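Local coordinates for protein ribonucleoside-diphosphate reductase, alpha chain (Actinobacillus ureae ATCC 25976, PDB 6DQX) that probably reduces ribonucleoside diphosphates to deoxyribonucleotides, as the catalytic subunit of a class Id ribonucleotide reductase, at residues Ser161-Asp165 against Pro204-Met208; Met320-Ile324 against Ala340-Leu346; Val350-Ser355 against Ser428-Phe434. One frame throughout, in Å; residues are numbered along the deposited sequence.

Interaction 1 (Ser161-Asp165 against Pro204-Met208); sequences SKLFD and PIQLM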
loop_
_atom_site.group_PDB
_atom_site.type_symbol
_atom_site.label_atom_id
_atom_site.label_comp_id
_atom_site.label_asym_id
_atom_site.label_seq_id
_atom_site.Cartn_x
_atom_site.Cartn_y
_atom_site.Cartn_z
ATOM N N SER A 161 -7.710 -1.934 6.362
ATOM C CA SER A 161 -7.887 -3.179 5.579
ATOM C C SER A 161 -7.976 -2.910 4.075
ATOM O O SER A 161 -7.547 -3.732 3.289
ATOM C CB SER A 161 -9.106 -3.983 6.059
ATOM O OG SER A 161 -10.332 -3.522 5.498
ATOM N N LYS A 162 -8.447 -1.708 3.680
ATOM C CA LYS A 162 -8.509 -1.314 2.269
ATOM C C LYS A 162 -7.145 -1.315 1.616
ATOM O O LYS A 162 -7.001 -1.662 0.456
ATOM C CB LYS A 162 -9.199 0.065 2.093
ATOM C CG LYS A 162 -10.631 0.064 2.578
ATOM C CD LYS A 162 -11.449 1.246 2.068
ATOM C CE LYS A 162 -11.050 2.530 2.736
ATOM N NZ LYS A 162 -11.931 3.663 2.329
ATOM N N LEU A 163 -6.113 -0.988 2.378
ATOM C CA LEU A 163 -4.764 -0.998 1.872
ATOM C C LEU A 163 -4.304 -2.403 1.484
ATOM O O LEU A 163 -3.696 -2.625 0.446
ATOM C CB LEU A 163 -3.863 -0.421 2.954
ATOM C CG LEU A 163 -2.427 -0.052 2.702
ATOM C CD1 LEU A 163 -2.226 0.634 1.359
ATOM C CD2 LEU A 163 -1.991 0.835 3.867
ATOM N N PHE A 164 -4.639 -3.380 2.319
ATOM C CA PHE A 164 -4.191 -4.750 2.060
ATOM C C PHE A 164 -4.971 -5.391 0.925
ATOM O O PHE A 164 -4.404 -6.109 0.108
ATOM C CB PHE A 164 -4.251 -5.542 3.361
ATOM C CG PHE A 164 -3.284 -5.027 4.378
ATOM C CD1 PHE A 164 -1.957 -5.442 4.336
ATOM C CD2 PHE A 164 -3.656 -4.061 5.303
ATOM C CE1 PHE A 164 -1.030 -4.931 5.236
ATOM C CE2 PHE A 164 -2.735 -3.541 6.205
ATOM C CZ PHE A 164 -1.414 -3.983 6.172
ATOM N N ASP A 165 -6.264 -5.100 0.870
ATOM C CA ASP A 165 -7.112 -5.527 -0.235
ATOM C C ASP A 165 -6.580 -5.003 -1.581
ATOM O O ASP A 165 -6.525 -5.735 -2.567
ATOM C CB ASP A 165 -8.545 -5.067 0.031
ATOM C CG ASP A 165 -9.540 -5.645 -0.955
ATOM O OD1 ASP A 165 -10.036 -6.788 -0.770
ATOM O OD2 ASP A 165 -9.835 -4.934 -1.915
ATOM N N PRO A 204 -16.143 -1.826 0.039
ATOM C CA PRO A 204 -14.799 -1.667 -0.484
ATOM C C PRO A 204 -13.981 -2.957 -0.547
ATOM O O PRO A 204 -13.123 -3.058 -1.395
ATOM C CB PRO A 204 -14.145 -0.689 0.488
ATOM C CG PRO A 204 -15.263 0.055 1.097
ATOM C CD PRO A 204 -16.452 -0.849 1.098
ATOM N N ILE A 205 -14.252 -3.915 0.337
ATOM C CA ILE A 205 -13.428 -5.126 0.463
ATOM C C ILE A 205 -14.102 -6.331 -0.200
ATOM O O ILE A 205 -15.088 -6.841 0.315
ATOM C CB ILE A 205 -13.191 -5.473 1.943
ATOM C CG1 ILE A 205 -12.633 -4.271 2.718
ATOM C CG2 ILE A 205 -12.276 -6.695 2.061
ATOM C CD1 ILE A 205 -11.359 -3.697 2.172
ATOM N N GLN A 206 -13.547 -6.767 -1.322
ATOM C CA GLN A 206 -14.050 -7.906 -2.111
ATOM C C GLN A 206 -13.030 -9.039 -2.298
ATOM O O GLN A 206 -13.438 -10.139 -2.624
ATOM C CB GLN A 206 -14.487 -7.427 -3.497
ATOM C CG GLN A 206 -15.643 -6.434 -3.510
ATOM C CD GLN A 206 -16.920 -7.000 -2.935
ATOM O OE1 GLN A 206 -17.213 -8.187 -3.074
ATOM N NE2 GLN A 206 -17.677 -6.156 -2.252
ATOM N N LEU A 207 -11.728 -8.789 -2.102
ATOM C CA LEU A 207 -10.690 -9.765 -2.490
ATOM C C LEU A 207 -10.123 -10.505 -1.287
ATOM O O LEU A 207 -9.938 -11.716 -1.344
ATOM C CB LEU A 207 -9.550 -9.096 -3.271
ATOM C CG LEU A 207 -9.955 -8.265 -4.507
ATOM C CD1 LEU A 207 -8.739 -7.948 -5.374
ATOM C CD2 LEU A 207 -11.023 -8.947 -5.347
ATOM N N MET A 208 -9.818 -9.775 -0.220
ATOM C CA MET A 208 -9.213 -10.379 0.954
ATOM C C MET A 208 -10.260 -11.144 1.742
ATOM O O MET A 208 -11.475 -10.835 1.695
ATOM C CB MET A 208 -8.503 -9.354 1.832
ATOM C CG MET A 208 -9.375 -8.321 2.494
ATOM S SD MET A 208 -8.440 -7.311 3.647
ATOM C CE MET A 208 -8.753 -8.135 5.192
#
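Asp-165 of helix 156-170 reaches across to the backbone of Leu-207 and Met-208, in the loop that leads into strand 209-213. The contact belongs to the ten-stranded barrel domain of ribonucleotide reductases and ties a helix to the loop entering a neighbouring strand. Its tight part is centred on one carboxylate oxygen. Asp-165 OD1 accepts Leu-207 N at 2.9 Å through the syn lone pair. Asp-165 OD1 also accepts Met-208 N at 3.0 Å, and that donor lies nearly in line with the C-O bond. CG stands anti to the helical backbone N (chi1 -171°), which swings the carboxylate off the helix to the two amides. Two successive N-H groups held by one oxygen fix the bend of the loop just before the strand starts.

Apolar atoms close round this grip. Ile-205 sends CD1 between Lys-162 and Asp-165, 3.7 Å from Lys-162 CA and 3.8 Å from Asp-165 CB. Met-208 CG also packs near Asp-165 CB, and Met-208 SD lies 3.7 Å from Ser-161 O. Trp-195 of helix 192-195 touches both Ser-161 and Met-208 there.

Pro-204 and Leu-207 are the looser, exposed parts of the loop. Leu-207 CB still lies against Asp-165 OD1. The ring of Pro-204 packs on the aliphatic part of Lys-162, with Lys-162 CD 3.7 Å from Pro-204 CB. The lysine end borders the second subunit. Its chain bends at chi3 and carries NZ away from the proline, to a long, weak ion pair with Asp-169 of that subunit. Back on the buried side, the hydroxyl of Ser-161 bonds to Phe-158 O of its own helix, while Ser-161 OG packs 3.5 Å from Ile-205 CD1.

Interaction 2 (Met320-Ile324 against Ala340-Leu346); sequences MSEFI and ATRHRAL. With EDO (1,2-ethanediol), chain F.
Helices 308-327 and 334-343 come together with Ile-324 CA 6.3 Å from Ala-340 CA and Met-320 CA 6.5 Å from Arg-344 CA, and the second helix ends where Arg-344 takes positive phi. The small side chain of Ala-340 permits this close approach. Its CB sits among three larger groups of the first helix. Phe-323 offers its ring edge, with Phe-323 CD2 at 3.5 Å from Ala-340 CB. Ile-324 CG1 is equally near that methyl, and Met-320 SD lies 3.6 Å from Ala-340 CB. The methionine bends at both chi2 and chi3, which turns its CE toward the carbonyl of Ala-345. Val-289 of strand 288-296 also touches Phe-323 and Ala-340, so the apolar side of the pair rests on the sheet.

The polar part lies at the helix end. Arg-344 leaves the turn and folds its guanidinium back over to the first helix. Arg-344 NH2 donates to Ser-321 OG at 2.6 Å. The oxygen is tilted 17° out of the guanidinium plane. On the other branch, Arg-344 NH1 packs against Ile-324 CD1 at 3.4 Å. Asp-317, one helical turn before Ser-321, forms a salt bridge with Arg-344 NE and probably helps fix the rotation of the guanidinium. A 1,2-ethanediol, probably from the crystallisation liquor, hydrogen-bonds through O1 to Ser-321 OG at 2.9 Å. It also bonds Asp-317 OD2 and Arg-407 NH2, which suggests that small molecules can reach this spot.

After Arg-344 the chain runs through Ala-345 and Leu-346 into strand 347-351. This is a helix-to-strand connection of the ribonucleotide reductase barrel, with two successive helices packed on each other and on strand 288-296.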
loop_
_atom_site.group_PDB
_atom_site.type_symbol
_atom_site.label_atom_id
_atom_site.label_comp_id
_atom_site.label_asym_id
_atom_site.label_seq_id
_atom_site.Cartn_x
_atom_site.Cartn_y
_atom_site.Cartn_z
ATOM N N MET A 320 13.187 -25.052 6.388
ATOM C CA MET A 320 13.278 -23.830 7.177
ATOM C C MET A 320 14.687 -23.220 7.140
ATOM O O MET A 320 14.825 -21.998 7.062
ATOM C CB MET A 320 12.858 -24.086 8.639
ATOM C CG MET A 320 12.544 -22.831 9.454
ATOM S SD MET A 320 11.267 -21.711 8.816
ATOM C CE MET A 320 10.174 -22.851 7.941
ATOM N N SER A 321 15.721 -24.051 7.181
ATOM C CA SER A 321 17.091 -23.537 7.000
ATOM C C SER A 321 17.241 -22.783 5.663
ATOM O O SER A 321 17.848 -21.705 5.629
ATOM C CB SER A 321 18.124 -24.655 7.134
ATOM O OG SER A 321 18.094 -25.189 8.437
ATOM N N GLU A 322 16.624 -23.294 4.595
ATOM C CA GLU A 322 16.604 -22.568 3.317
ATOM C C GLU A 322 15.884 -21.226 3.400
ATOM O O GLU A 322 16.398 -20.204 2.887
ATOM C CB GLU A 322 15.992 -23.393 2.180
ATOM C CG GLU A 322 15.960 -22.614 0.874
ATOM C CD GLU A 322 15.511 -23.421 -0.298
ATOM O OE1 GLU A 322 16.349 -24.164 -0.828
ATOM O OE2 GLU A 322 14.329 -23.296 -0.688
ATOM N N PHE A 323 14.686 -21.213 3.998
ATOM C CA PHE A 323 13.994 -19.954 4.173
ATOM C C PHE A 323 14.888 -18.965 4.924
ATOM O O PHE A 323 14.986 -17.794 4.525
ATOM C CB PHE A 323 12.631 -20.082 4.868
ATOM C CG PHE A 323 12.073 -18.765 5.288
ATOM C CD1 PHE A 323 11.409 -17.951 4.362
ATOM C CD2 PHE A 323 12.288 -18.277 6.568
ATOM C CE1 PHE A 323 10.953 -16.698 4.733
ATOM C CE2 PHE A 323 11.830 -17.018 6.942
ATOM C CZ PHE A 323 11.158 -16.232 6.026
ATOM N N ILE A 324 15.508 -19.413 6.009
ATOM C CA ILE A 324 16.368 -18.530 6.807
ATOM C C ILE A 324 17.479 -17.972 5.911
ATOM O O ILE A 324 17.689 -16.755 5.912
ATOM C CB ILE A 324 16.893 -19.245 8.075
ATOM C CG1 ILE A 324 15.739 -19.455 9.072
ATOM C CG2 ILE A 324 18.041 -18.477 8.764
ATOM C CD1 ILE A 324 15.966 -20.600 10.033
ATOM N N ALA A 340 11.733 -17.195 12.011
ATOM C CA ALA A 340 12.235 -18.486 11.570
ATOM C C ALA A 340 13.528 -18.866 12.301
ATOM O O ALA A 340 13.636 -19.980 12.796
ATOM C CB ALA A 340 12.480 -18.523 10.088
ATOM N N THR A 341 14.459 -17.929 12.383
ATOM C CA THR A 341 15.732 -18.146 13.110
ATOM C C THR A 341 15.515 -18.591 14.573
ATOM O O THR A 341 16.176 -19.516 15.059
ATOM C CB THR A 341 16.600 -16.884 13.082
ATOM O OG1 THR A 341 16.861 -16.572 11.710
ATOM C CG2 THR A 341 17.943 -17.126 13.849
ATOM N N ARG A 342 14.607 -17.926 15.279
ATOM C CA ARG A 342 14.443 -18.172 16.693
ATOM C C ARG A 342 13.515 -19.329 17.059
ATOM O O ARG A 342 13.683 -19.925 18.123
ATOM C CB ARG A 342 14.003 -16.899 17.381
ATOM C CG ARG A 342 14.989 -15.772 17.154
ATOM C CD ARG A 342 14.449 -14.466 17.662
ATOM N NE ARG A 342 14.497 -14.327 19.104
ATOM C CZ ARG A 342 13.465 -14.115 19.927
ATOM N NH1 ARG A 342 12.207 -14.027 19.519
ATOM N NH2 ARG A 342 13.720 -13.961 21.210
ATOM N N HIS A 343 12.530 -19.617 16.196
ATOM C CA HIS A 343 11.464 -20.593 16.471
ATOM C C HIS A 343 11.621 -21.906 15.716
ATOM O O HIS A 343 11.332 -22.966 16.262
ATOM C CB HIS A 343 10.089 -20.013 16.071
ATOM C CG HIS A 343 9.612 -18.911 16.962
ATOM N ND1 HIS A 343 10.095 -17.616 16.914
ATOM C CD2 HIS A 343 8.661 -18.920 17.909
ATOM C CE1 HIS A 343 9.461 -16.887 17.824
ATOM N NE2 HIS A 343 8.589 -17.660 18.444
ATOM N N ARG A 344 12.001 -21.824 14.444
ATOM C CA ARG A 344 12.033 -22.966 13.543
ATOM C C ARG A 344 10.712 -23.761 13.549
ATOM O O ARG A 344 10.707 -24.994 13.573
ATOM C CB ARG A 344 13.229 -23.869 13.884
ATOM C CG ARG A 344 14.575 -23.162 13.869
ATOM C CD ARG A 344 15.738 -24.158 13.942
ATOM N NE ARG A 344 15.827 -24.866 12.670
ATOM C CZ ARG A 344 16.482 -24.442 11.585
ATOM N NH1 ARG A 344 17.217 -23.338 11.598
ATOM N NH2 ARG A 344 16.431 -25.152 10.469
ATOM N N ALA A 345 9.578 -23.056 13.558
ATOM C CA ALA A 345 8.281 -23.742 13.590
ATOM C C ALA A 345 8.031 -24.555 12.323
ATOM O O ALA A 345 8.306 -24.079 11.218
ATOM C CB ALA A 345 7.152 -22.745 13.798
ATOM N N LEU A 346 7.570 -25.805 12.490
ATOM C CA LEU A 346 7.166 -26.663 11.384
ATOM C C LEU A 346 5.668 -27.037 11.466
ATOM O O LEU A 346 5.034 -27.014 12.547
ATOM C CB LEU A 346 7.982 -27.964 11.357
ATOM C CG LEU A 346 9.519 -27.825 11.521
ATOM C CD1 LEU A 346 10.158 -29.204 11.545
ATOM C CD2 LEU A 346 10.090 -26.946 10.413
HETATM C C1 EDO F . 20.333 -28.311 8.591
HETATM O O1 EDO F . 19.837 -27.368 7.629
HETATM C C2 EDO F . 19.236 -28.803 9.520
HETATM O O2 EDO F . 18.450 -27.720 10.006
#

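Interaction 3 (Val350-Ser355 against Ser428-Phe434); sequences VLGWHS and SPSVEPF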
loop_
_atom_site.group_PDB
_atom_site.type_symbol
_atom_site.label_atom_id
_atom_site.label_comp_id
_atom_site.label_asym_id
_atom_site.label_seq_id
_atom_site.Cartn_x
_atom_site.Cartn_y
_atom_site.Cartn_z
ATOM N N VAL A 350 -1.279 -34.061 7.175
ATOM C CA VAL A 350 -1.738 -35.344 6.663
ATOM C C VAL A 350 -2.687 -35.165 5.508
ATOM O O VAL A 350 -3.240 -34.079 5.316
ATOM C CB VAL A 350 -2.527 -36.170 7.748
ATOM C CG1 VAL A 350 -1.631 -36.389 8.963
ATOM C CG2 VAL A 350 -3.828 -35.488 8.148
ATOM N N LEU A 351 -2.820 -36.219 4.719
ATOM C CA LEU A 351 -3.948 -36.357 3.785
ATOM C C LEU A 351 -4.341 -37.822 3.691
ATOM O O LEU A 351 -3.683 -38.683 4.272
ATOM C CB LEU A 351 -3.599 -35.766 2.412
ATOM C CG LEU A 351 -2.241 -36.097 1.808
ATOM C CD1 LEU A 351 -2.196 -37.472 1.197
ATOM C CD2 LEU A 351 -1.877 -35.047 0.746
ATOM N N GLY A 352 -5.470 -38.090 3.046
ATOM C CA GLY A 352 -5.904 -39.457 2.826
ATOM C C GLY A 352 -6.561 -40.105 4.025
ATOM O O GLY A 352 -6.606 -41.331 4.090
ATOM N N TRP A 353 -7.048 -39.318 4.989
ATOM C CA TRP A 353 -7.780 -39.882 6.143
ATOM C C TRP A 353 -9.002 -40.699 5.710
ATOM O O TRP A 353 -9.154 -41.865 6.096
ATOM C CB TRP A 353 -8.232 -38.745 7.056
ATOM C CG TRP A 353 -9.153 -39.068 8.213
ATOM C CD1 TRP A 353 -10.296 -38.389 8.546
ATOM C CD2 TRP A 353 -9.007 -40.107 9.200
ATOM N NE1 TRP A 353 -10.870 -38.935 9.682
ATOM C CE2 TRP A 353 -10.090 -39.982 10.106
ATOM C CE3 TRP A 353 -8.055 -41.106 9.422
ATOM C CZ2 TRP A 353 -10.271 -40.859 11.206
ATOM C CZ3 TRP A 353 -8.257 -41.996 10.518
ATOM C CH2 TRP A 353 -9.341 -41.841 11.387
ATOM N N HIS A 354 -9.880 -40.096 4.904
ATOM C CA HIS A 354 -11.074 -40.815 4.471
ATOM C C HIS A 354 -10.695 -42.020 3.599
ATOM O O HIS A 354 -11.275 -43.114 3.746
ATOM C CB HIS A 354 -12.043 -39.894 3.752
ATOM C CG HIS A 354 -13.432 -40.421 3.684
ATOM N ND1 HIS A 354 -14.409 -39.829 2.912
ATOM C CD2 HIS A 354 -14.031 -41.471 4.309
ATOM C CE1 HIS A 354 -15.545 -40.485 3.064
ATOM N NE2 HIS A 354 -15.343 -41.489 3.901
ATOM N N SER A 355 -9.679 -41.835 2.747
ATOM C CA SER A 355 -9.117 -42.945 1.994
ATOM C C SER A 355 -8.692 -44.124 2.870
ATOM O O SER A 355 -9.021 -45.272 2.554
ATOM C CB SER A 355 -7.953 -42.508 1.098
ATOM O OG SER A 355 -8.423 -41.621 0.088
ATOM N N SER A 428 -8.115 -38.672 -0.547
ATOM C CA SER A 428 -9.016 -37.742 0.073
ATOM C C SER A 428 -8.217 -36.547 0.622
ATOM O O SER A 428 -7.054 -36.662 0.995
ATOM C CB SER A 428 -9.840 -38.425 1.187
ATOM O OG SER A 428 -8.971 -38.977 2.155
ATOM N N PRO A 429 -8.843 -35.381 0.652
ATOM C CA PRO A 429 -8.141 -34.185 1.149
ATOM C C PRO A 429 -8.025 -34.104 2.665
ATOM O O PRO A 429 -8.996 -34.341 3.351
ATOM C CB PRO A 429 -8.993 -33.045 0.607
ATOM C CG PRO A 429 -10.336 -33.613 0.419
ATOM C CD PRO A 429 -10.241 -35.089 0.272
ATOM N N SER A 430 -6.814 -33.822 3.168
ATOM C CA SER A 430 -6.541 -33.676 4.607
ATOM C C SER A 430 -7.340 -34.673 5.436
ATOM O O SER A 430 -7.199 -35.885 5.225
ATOM C CB SER A 430 -6.649 -32.208 5.125
ATOM O OG SER A 430 -7.980 -31.758 5.184
ATOM N N VAL A 431 -8.147 -34.180 6.369
ATOM C CA VAL A 431 -9.010 -35.027 7.212
ATOM C C VAL A 431 -10.467 -34.926 6.771
ATOM O O VAL A 431 -11.361 -35.333 7.472
ATOM C CB VAL A 431 -8.888 -34.645 8.709
ATOM C CG1 VAL A 431 -7.510 -35.026 9.229
ATOM C CG2 VAL A 431 -9.132 -33.147 8.962
ATOM N N GLU A 432 -10.699 -34.354 5.606
ATOM C CA GLU A 432 -12.046 -34.061 5.143
ATOM C C GLU A 432 -12.630 -35.305 4.453
ATOM O O GLU A 432 -11.905 -36.047 3.795
ATOM C CB GLU A 432 -11.928 -32.885 4.158
ATOM C CG GLU A 432 -13.100 -31.957 4.027
ATOM C CD GLU A 432 -12.750 -30.729 3.195
ATOM O OE1 GLU A 432 -12.961 -30.790 1.988
ATOM O OE2 GLU A 432 -12.243 -29.719 3.745
ATOM N N PRO A 433 -13.958 -35.522 4.559
ATOM C CA PRO A 433 -14.534 -36.563 3.721
ATOM C C PRO A 433 -14.428 -36.204 2.243
ATOM O O PRO A 433 -14.442 -35.019 1.883
ATOM C CB PRO A 433 -16.018 -36.586 4.145
ATOM C CG PRO A 433 -16.062 -35.925 5.488
ATOM C CD PRO A 433 -14.964 -34.898 5.433
ATOM N N PHE A 434 -14.306 -37.216 1.399
ATOM C CA PHE A 434 -14.551 -37.074 -0.025
ATOM C C PHE A 434 -15.848 -36.343 -0.283
ATOM O O PHE A 434 -16.862 -36.628 0.350
ATOM C CB PHE A 434 -14.636 -38.430 -0.717
ATOM C CG PHE A 434 -13.314 -39.055 -1.041
ATOM C CD1 PHE A 434 -12.409 -38.428 -1.897
ATOM C CD2 PHE A 434 -13.001 -40.326 -0.567
ATOM C CE1 PHE A 434 -11.211 -39.034 -2.232
ATOM C CE2 PHE A 434 -11.795 -40.940 -0.906
ATOM C CZ PHE A 434 -10.904 -40.296 -1.750
HETATM O O HOH W 1 -9.507 -37.198 4.155
#
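A strand-to-helix junction of the barrel is joined here to a loop with a type II' turn, Pro-429 to Glu-432. Gly-352, the N-cap residue of helix 353-359, donates its N to Ser-428 O at 3.0 Å. The next amide, Trp-353 N, makes a weak bond to Ser-430 O. Two serines then pair reciprocally: Ser-355 N donates to Ser-428 OG and Ser-428 N to Ser-355 OG, both at 3.0 Å. A water accepts from His-354 N, bonds Ser-428 OG, and has Ser-430 O and Glu-432 O as acceptors within reach.

His-354 CG is anti to its backbone N (chi1 -161°), which places the imidazole beside the loop. His-354 ND1 accepts Phe-434 N at 3.0 Å in the ring plane, with the angle at H 151°. Within the loop, Ser-428 CB lies 3.6 Å above the Phe-434 ring plane, over its centre. Trp-353 turns its edge to Val-431 O, 3.4 Å from Trp-353 CD1, while NE1 bonds Gln-508. Val-350 CG2 packs on Val-431 CG1. A helix N-terminus whose first amides bond to a loop distant in sequence marks this junction after strand 347-351 of the barrel domain.

How the interactions relate
From the N terminus, interaction 1 comes first. It closes a loop from helix 156-170, through strand 181-186 and helix 192-195, to the entry of strand 209-213. Interaction 2 closes the shortest loop, between the successive helices 308-327 and 334-343. Its second segment leads into strand 347-351, where interaction 3 begins. That contact spans the longest stretch, past helices 367-395 and 418-423, and joins two parts of the barrel domain that are far apart in sequence. The three loops follow in series; none nests in or crosses another. Interactions 1 and 2 lie about 17 Å apart at their nearest atoms. Strands 209-213 and 347-351 belong to one mixed sheet, which links all three.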